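Side-chain contacts in uncharacterized protein MJ0690 (Methanocaldococcus jannaschii, PDB 3K32), which is of unknown function but belongs to the HUP group of nucleotide-binding-like alpha/beta folds and is predicted to be a subunit of a tRNA methyltransferase: residues A23-L26 / K27-Y31; P116-Y120 / S121-S125; Q88-H91 / K92-E96. One frame throughout, in Å; residues are numbered along the deposited sequence.

Three local contacts illustrate a helix start, middle and end, each with its own chemistry. Interaction 1, at the C-terminal end of helix 17-28, is mostly buried and largely apolar, and lies where two subunits meet. Interactions 2 and 3 are only partly buried and far more polar. Residues 116-125 form the loop and capped start of helix 120-130, whereas residues 88-96 are plain helix within 84-98. These two contacts touch, their centres about 11 Å apart, through the Glu-122 to Lys-92 salt bridge and a probable hydrogen bond from Lys-117 N to Gln-88 OE1. Interaction 1 touches neither, its centre lying about 22 and 24 Å from theirs; like interaction 2, it meets the second subunit.

Interaction 1. Residues A23-L26 / K27-Y31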
loop_
_atom_site.group_PDB
_atom_site.type_symbol
_atom_site.label_atom_id
_atom_site.label_comp_id
_atom_site.label_asym_id
_atom_site.label_seq_id
_atom_site.Cartn_x
_atom_site.Cartn_y
_atom_site.Cartn_z
ATOM N N ALA B 23 -6.593 -9.438 -3.181
ATOM C CA ALA B 23 -7.147 -9.998 -4.414
ATOM C C ALA B 23 -8.061 -8.972 -5.065
ATOM O O ALA B 23 -7.824 -8.533 -6.188
ATOM C CB ALA B 23 -7.932 -11.273 -4.118
ATOM N N VAL B 24 -9.097 -8.598 -4.318
ATOM C CA VAL B 24 -10.122 -7.671 -4.756
ATOM C C VAL B 24 -9.550 -6.368 -5.290
ATOM O O VAL B 24 -9.981 -5.849 -6.295
ATOM C CB VAL B 24 -11.078 -7.351 -3.588
ATOM C CG1 VAL B 24 -12.049 -6.246 -3.987
ATOM C CG2 VAL B 24 -11.817 -8.605 -3.167
ATOM N N ILE B 25 -8.562 -5.834 -4.610
ATOM C CA ILE B 25 -7.961 -4.616 -5.096
ATOM C C ILE B 25 -7.270 -4.840 -6.434
ATOM O O ILE B 25 -7.489 -4.082 -7.381
ATOM C CB ILE B 25 -7.017 -4.029 -4.058
ATOM C CG1 ILE B 25 -7.846 -3.592 -2.849
ATOM C CG2 ILE B 25 -6.217 -2.868 -4.650
ATOM C CD1 ILE B 25 -7.008 -3.179 -1.656
ATOM N N LEU B 26 -6.450 -5.888 -6.524
ATOM C CA LEU B 26 -5.764 -6.183 -7.778
ATOM C C LEU B 26 -6.796 -6.243 -8.907
ATOM O O LEU B 26 -6.597 -5.654 -9.985
ATOM C CB LEU B 26 -4.992 -7.496 -7.674
ATOM C CG LEU B 26 -3.484 -7.476 -7.318
ATOM C CD1 LEU B 26 -2.903 -6.075 -7.030
ATOM C CD2 LEU B 26 -3.156 -8.448 -6.185
ATOM N N LYS B 27 -7.914 -6.934 -8.641
ATOM C CA LYS B 27 -8.963 -7.067 -9.635
ATOM C C LYS B 27 -9.586 -5.716 -9.999
ATOM O O LYS B 27 -9.894 -5.471 -11.158
ATOM C CB LYS B 27 -10.040 -8.053 -9.199
ATOM C CG LYS B 27 -11.177 -8.126 -10.189
ATOM C CD LYS B 27 -12.034 -9.369 -10.002
ATOM C CE LYS B 27 -13.182 -9.416 -11.015
ATOM N NZ LYS B 27 -12.716 -9.148 -12.418
ATOM N N LYS B 28 -9.750 -4.844 -9.006
ATOM C CA LYS B 28 -10.237 -3.491 -9.239
ATOM C C LYS B 28 -9.328 -2.754 -10.207
ATOM O O LYS B 28 -9.796 -1.989 -11.038
ATOM C CB LYS B 28 -10.307 -2.703 -7.927
ATOM C CG LYS B 28 -11.268 -3.273 -6.885
ATOM C CD LYS B 28 -12.659 -3.344 -7.423
ATOM C CE LYS B 28 -13.687 -3.411 -6.299
ATOM N NZ LYS B 28 -15.091 -3.307 -6.833
ATOM N N LEU B 29 -8.024 -2.986 -10.096
ATOM C CA LEU B 29 -7.058 -2.273 -10.929
ATOM C C LEU B 29 -6.895 -2.845 -12.340
ATOM O O LEU B 29 -6.083 -2.355 -13.130
ATOM C CB LEU B 29 -5.703 -2.199 -10.227
ATOM C CG LEU B 29 -5.768 -1.524 -8.855
ATOM C CD1 LEU B 29 -4.443 -1.650 -8.125
ATOM C CD2 LEU B 29 -6.187 -0.061 -8.965
ATOM N N GLY B 30 -7.656 -3.882 -12.660
ATOM C CA GLY B 30 -7.601 -4.443 -13.996
ATOM C C GLY B 30 -6.733 -5.675 -14.173
ATOM O O GLY B 30 -6.551 -6.133 -15.288
ATOM N N TYR B 31 -6.211 -6.229 -13.084
ATOM C CA TYR B 31 -5.385 -7.429 -13.186
ATOM C C TYR B 31 -6.211 -8.689 -13.147
ATOM O O TYR B 31 -7.245 -8.742 -12.486
ATOM C CB TYR B 31 -4.410 -7.527 -12.031
ATOM C CG TYR B 31 -3.318 -6.494 -12.019
ATOM C CD1 TYR B 31 -2.178 -6.669 -12.759
ATOM C CD2 TYR B 31 -3.411 -5.366 -11.219
ATOM C CE1 TYR B 31 -1.178 -5.745 -12.733
ATOM C CE2 TYR B 31 -2.412 -4.435 -11.193
ATOM C CZ TYR B 31 -1.291 -4.629 -11.948
ATOM O OH TYR B 31 -0.269 -3.703 -11.932
#
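Ile-25 lays its CG2 branch beside CD1 of Leu-29, 4.1 Å away, the two side chains running the same way along one side of the helix. With CG2 anti to the backbone N (CG1 has chi1 -66°), that methyl is the branch turned to its neighbour one turn on. Val-24 and Lys-28 make a second such pair: CG1 of Val-24 lies 4.0 Å from CE of Lys-28, so the aliphatic part of the lysine, bent at chi2, runs alongside the valine. Leu-26 meets Tyr-31 more loosely, CD1 to CD2 at 4.3 Å, while the carbonyl oxygen of Leu-26 sits at the edge of the tyrosine ring, in its plane, 3.4 Å from CD2 of Tyr-31. The helix ends here in a Schellman motif: Gly-30 takes positive phi (98°), Gly-30 N donates to Lys-27 O over 3.1 Å, and Tyr-31 N donates to Leu-26 O over 3.2 Å. This turn closes the helix of the beta-alpha-beta unit formed by strand 8-12, helix 17-28 and strand 32-39, and sends the chain into the second strand. Leu-26 packs inward on Val-9 and Val-11 of strand 8-12. At the subunit interface, Ile-25 packs on Leu-29 of the second subunit and Leu-29 on its Leu-149, while Tyr-31 touches both Val-9 of its own chain and Thr-145 of the second subunit.

Interaction 2. Residues P116-Y120 / S121-S125; sequences PKLSY and SEIQS
Ser-119 and Glu-122 exchange hydrogen bonds across the first turn of helix 120-130. Ser-119 N donates to Glu-122 OE1 over 2.8 Å, almost straight at 172° and onto the anti lone pair of the carboxylate oxygen; in return Glu-122 N donates to Ser-119 OG over 3.2 Å. A chi1 of 61° sets OG between the backbone N and the carbonyl carbon of Ser-119, within reach of Glu-122 N and Glu-122 OE1, and a weak bond also runs from OG to Glu-122 OE1. This reciprocal pair is a capping box, with Ser-119 as N-cap, and it marks where the loop after strand 104-106 becomes helix. The other oxygen, Glu-122 OE2, forms a salt bridge with Lys-92 of helix 84-98, so a single carboxylate serves the cap and a neighbouring helix. Among apolar contacts, Leu-118 CB lies 3.6 Å from Ile-123 CG1, the two side chains crossing at an angle, and both pack on Tyr-134 of strand 133-135. The aromatic contact is a CH-pi interaction: Gln-124 CG stands over one face of the Tyr-120 ring, toward its rim, 3.9 Å from its centroid, with ring and amide planes 75° apart. Arg-111 of the second subunit packs against Tyr-120 and Ile-123.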
loop_
_atom_site.group_PDB
_atom_site.type_symbol
_atom_site.label_atom_id
_atom_site.label_comp_id
_atom_site.label_asym_id
_atom_site.label_seq_id
_atom_site.Cartn_x
_atom_site.Cartn_y
_atom_site.Cartn_z
ATOM N N PRO B 116 4.823 -11.076 8.106
ATOM C CA PRO B 116 6.043 -10.926 7.312
ATOM C C PRO B 116 6.021 -9.632 6.498
ATOM O O PRO B 116 4.952 -9.098 6.179
ATOM C CB PRO B 116 5.989 -12.132 6.368
ATOM C CG PRO B 116 4.502 -12.473 6.251
ATOM C CD PRO B 116 3.742 -11.679 7.311
ATOM N N LYS B 117 7.208 -9.139 6.169
ATOM C CA LYS B 117 7.348 -7.913 5.416
ATOM C C LYS B 117 8.766 -7.813 4.880
ATOM O O LYS B 117 9.731 -7.991 5.624
ATOM C CB LYS B 117 7.038 -6.718 6.311
ATOM C CG LYS B 117 7.318 -5.346 5.709
ATOM C CD LYS B 117 6.755 -4.264 6.651
ATOM C CE LYS B 117 5.275 -4.516 6.940
ATOM N NZ LYS B 117 4.685 -3.600 7.949
ATOM N N LEU B 118 8.875 -7.552 3.582
ATOM C CA LEU B 118 10.147 -7.253 2.961
ATOM C C LEU B 118 10.509 -5.780 3.164
ATOM O O LEU B 118 9.667 -4.885 3.023
ATOM C CB LEU B 118 10.105 -7.588 1.463
ATOM C CG LEU B 118 9.969 -9.059 1.038
ATOM C CD1 LEU B 118 10.240 -9.163 -0.456
ATOM C CD2 LEU B 118 10.920 -9.978 1.798
ATOM N N SER B 119 11.766 -5.530 3.500
ATOM C CA SER B 119 12.254 -4.161 3.555
ATOM C C SER B 119 12.382 -3.627 2.128
ATOM O O SER B 119 12.350 -4.391 1.161
ATOM C CB SER B 119 13.607 -4.110 4.252
ATOM O OG SER B 119 14.562 -4.876 3.537
ATOM N N TYR B 120 12.545 -2.319 1.994
ATOM C CA TYR B 120 12.648 -1.715 0.678
ATOM C C TYR B 120 13.874 -2.238 -0.055
ATOM O O TYR B 120 13.833 -2.524 -1.252
ATOM C CB TYR B 120 12.721 -0.200 0.799
ATOM C CG TYR B 120 12.828 0.517 -0.519
ATOM C CD1 TYR B 120 14.016 1.117 -0.907
ATOM C CD2 TYR B 120 11.737 0.599 -1.375
ATOM C CE1 TYR B 120 14.112 1.786 -2.108
ATOM C CE2 TYR B 120 11.826 1.255 -2.580
ATOM C CZ TYR B 120 13.012 1.849 -2.943
ATOM O OH TYR B 120 13.096 2.509 -4.146
ATOM N N SER B 121 14.969 -2.367 0.673
ATOM C CA SER B 121 16.187 -2.867 0.071
ATOM C C SER B 121 16.027 -4.343 -0.332
ATOM O O SER B 121 16.529 -4.770 -1.359
ATOM C CB SER B 121 17.387 -2.639 1.003
ATOM O OG SER B 121 17.878 -3.861 1.488
ATOM N N GLU B 122 15.309 -5.120 0.460
ATOM C CA GLU B 122 15.061 -6.497 0.065
ATOM C C GLU B 122 14.198 -6.522 -1.174
ATOM O O GLU B 122 14.411 -7.346 -2.065
ATOM C CB GLU B 122 14.400 -7.293 1.184
ATOM C CG GLU B 122 15.324 -7.526 2.339
ATOM C CD GLU B 122 14.614 -8.116 3.538
ATOM O OE1 GLU B 122 13.477 -7.678 3.853
ATOM O OE2 GLU B 122 15.207 -9.017 4.164
ATOM N N ILE B 123 13.221 -5.618 -1.228
ATOM C CA ILE B 123 12.360 -5.539 -2.399
ATOM C C ILE B 123 13.121 -5.166 -3.660
ATOM O O ILE B 123 12.929 -5.786 -4.698
ATOM C CB ILE B 123 11.176 -4.580 -2.201
ATOM C CG1 ILE B 123 10.149 -5.226 -1.282
ATOM C CG2 ILE B 123 10.521 -4.237 -3.555
ATOM C CD1 ILE B 123 9.078 -4.308 -0.832
ATOM N N GLN B 124 13.991 -4.168 -3.580
ATOM C CA GLN B 124 14.661 -3.708 -4.787
ATOM C C GLN B 124 15.536 -4.809 -5.323
ATOM O O GLN B 124 15.620 -5.007 -6.530
ATOM C CB GLN B 124 15.465 -2.432 -4.544
ATOM C CG GLN B 124 14.602 -1.189 -4.384
ATOM C CD GLN B 124 13.691 -0.926 -5.591
ATOM O OE1 GLN B 124 12.804 -0.069 -5.537
ATOM N NE2 GLN B 124 13.915 -1.658 -6.685
ATOM N N SER B 125 16.158 -5.541 -4.401
ATOM C CA SER B 125 17.029 -6.657 -4.736
ATOM C C SER B 125 16.237 -7.751 -5.441
ATOM O O SER B 125 16.624 -8.217 -6.513
ATOM C CB SER B 125 17.686 -7.224 -3.473
ATOM O OG SER B 125 18.533 -8.323 -3.773
#

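Interaction 3. Residues Q88-H91 / K92-E96; sequences QYVH and KTVLE
Thr-93 folds its hydroxyl back onto the preceding turn, where OG1 donates to Tyr-89 O over 2.6 Å. The same carbonyl oxygen also accepts the backbone bond from Thr-93 N, at 3.1 Å, and the two donors arrive from opposite faces of the carbonyl plane. OG1 is placed there by a chi1 of -58°, which puts it beside the backbone N and anti to the carbonyl carbon. It also lies over one face of the Tyr-89 ring, toward the rim, with CE1 of Tyr-89 the closest ring atom at 3.3 Å.

About half a turn round the helix, the Leu-95 methyl CD1 leans on the imidazole of His-91, 3.5 Å from its NE2. The Gln-88 amide and the extended Lys-92 chain cross at an angle; NE2 of Gln-88 lies only 3.0 Å from CE of Lys-92, an unusually close approach whose detail is doubtful. Facing helices 68-80 and 169-180, Val-90 CG1 approaches Val-94 CG2 at 4.2 Å.

Partners beyond the helix would orient the polar groups: the His-91 ring is held at both nitrogens, ND1 bonding to Tyr-169 OH and NE2 to Asp-107 OD2, which should fix its rotation against Leu-95. Gln-88 OE1 accepts from Lys-117 N, close to Lys-92, itself bound to Glu-122. Farther out, Val-94 and Leu-95 pack on Leu-12 of strand 8-12, and Tyr-89 on Met-76 of helix 68-80. The whole is a helix packed between the parallel sheet and neighbouring helices of an alpha/beta fold, with i to i+4 side-chain pairs along it and a threonine hydroxyl returned to the carbonyl four residues back.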
loop_
_atom_site.group_PDB
_atom_site.type_symbol
_atom_site.label_atom_id
_atom_site.label_comp_id
_atom_site.label_asym_id
_atom_site.label_seq_id
_atom_site.Cartn_x
_atom_site.Cartn_y
_atom_site.Cartn_z
ATOM N N GLN B 88 9.202 -14.677 8.698
ATOM C CA GLN B 88 10.036 -13.951 7.740
ATOM C C GLN B 88 10.752 -14.948 6.830
ATOM O O GLN B 88 10.625 -14.882 5.595
ATOM C CB GLN B 88 11.079 -13.069 8.445
ATOM C CG GLN B 88 10.669 -11.629 8.632
ATOM C CD GLN B 88 10.261 -10.953 7.326
ATOM O OE1 GLN B 88 9.079 -10.862 7.016
ATOM N NE2 GLN B 88 11.241 -10.485 6.555
ATOM N N TYR B 89 11.497 -15.869 7.449
ATOM C CA TYR B 89 12.324 -16.790 6.694
ATOM C C TYR B 89 11.519 -17.572 5.651
ATOM O O TYR B 89 11.961 -17.712 4.514
ATOM C CB TYR B 89 13.116 -17.760 7.600
ATOM C CG TYR B 89 13.552 -18.980 6.833
ATOM C CD1 TYR B 89 14.646 -18.934 5.971
ATOM C CD2 TYR B 89 12.831 -20.168 6.912
ATOM C CE1 TYR B 89 15.022 -20.047 5.216
ATOM C CE2 TYR B 89 13.198 -21.284 6.165
ATOM C CZ TYR B 89 14.285 -21.221 5.325
ATOM O OH TYR B 89 14.634 -22.338 4.598
ATOM N N VAL B 90 10.354 -18.088 6.042
ATOM C CA VAL B 90 9.530 -18.880 5.129
ATOM C C VAL B 90 9.039 -18.011 3.967
ATOM O O VAL B 90 9.247 -18.344 2.800
ATOM C CB VAL B 90 8.303 -19.500 5.835
ATOM C CG1 VAL B 90 7.427 -20.254 4.834
ATOM C CG2 VAL B 90 8.729 -20.404 6.980
ATOM N N HIS B 91 8.401 -16.891 4.291
ATOM C CA HIS B 91 7.810 -16.021 3.267
ATOM C C HIS B 91 8.850 -15.517 2.248
ATOM O O HIS B 91 8.609 -15.525 1.035
ATOM C CB HIS B 91 7.060 -14.854 3.922
ATOM C CG HIS B 91 6.260 -14.039 2.957
ATOM N ND1 HIS B 91 5.029 -14.443 2.482
ATOM C CD2 HIS B 91 6.516 -12.852 2.365
ATOM C CE1 HIS B 91 4.559 -13.533 1.652
ATOM N NE2 HIS B 91 5.444 -12.556 1.557
ATOM N N LYS B 92 10.006 -15.089 2.752
ATOM C CA LYS B 92 11.128 -14.738 1.897
ATOM C C LYS B 92 11.532 -15.891 0.983
ATOM O O LYS B 92 11.839 -15.696 -0.190
ATOM C CB LYS B 92 12.326 -14.329 2.740
ATOM C CG LYS B 92 12.208 -12.950 3.343
ATOM C CD LYS B 92 13.498 -12.581 4.052
ATOM C CE LYS B 92 13.431 -11.180 4.623
ATOM N NZ LYS B 92 14.505 -10.957 5.629
ATOM N N THR B 93 11.528 -17.097 1.525
ATOM C CA THR B 93 11.970 -18.245 0.775
ATOM C C THR B 93 10.932 -18.568 -0.281
ATOM O O THR B 93 11.254 -18.868 -1.437
ATOM C CB THR B 93 12.181 -19.440 1.712
ATOM O OG1 THR B 93 13.147 -19.086 2.711
ATOM C CG2 THR B 93 12.656 -20.656 0.938
ATOM N N VAL B 94 9.673 -18.489 0.113
ATOM C CA VAL B 94 8.610 -18.622 -0.864
ATOM C C VAL B 94 8.745 -17.592 -2.010
ATOM O O VAL B 94 8.722 -17.950 -3.186
ATOM C CB VAL B 94 7.237 -18.572 -0.190
ATOM C CG1 VAL B 94 6.139 -18.406 -1.227
ATOM C CG2 VAL B 94 7.033 -19.842 0.662
ATOM N N LEU B 95 8.929 -16.320 -1.683
ATOM C CA LEU B 95 9.091 -15.319 -2.741
ATOM C C LEU B 95 10.237 -15.598 -3.744
ATOM O O LEU B 95 10.036 -15.491 -4.960
ATOM C CB LEU B 95 9.156 -13.903 -2.157
ATOM C CG LEU B 95 7.799 -13.383 -1.638
ATOM C CD1 LEU B 95 7.931 -12.071 -0.866
ATOM C CD2 LEU B 95 6.818 -13.207 -2.764
ATOM N N GLU B 96 11.418 -15.973 -3.249
ATOM C CA GLU B 96 12.557 -16.295 -4.130
ATOM C C GLU B 96 12.212 -17.398 -5.113
ATOM O O GLU B 96 12.531 -17.307 -6.300
ATOM C CB GLU B 96 13.788 -16.762 -3.349
ATOM C CG GLU B 96 14.424 -15.730 -2.475
ATOM C CD GLU B 96 15.104 -14.631 -3.254
ATOM O OE1 GLU B 96 15.819 -14.934 -4.229
ATOM O OE2 GLU B 96 14.926 -13.456 -2.876
#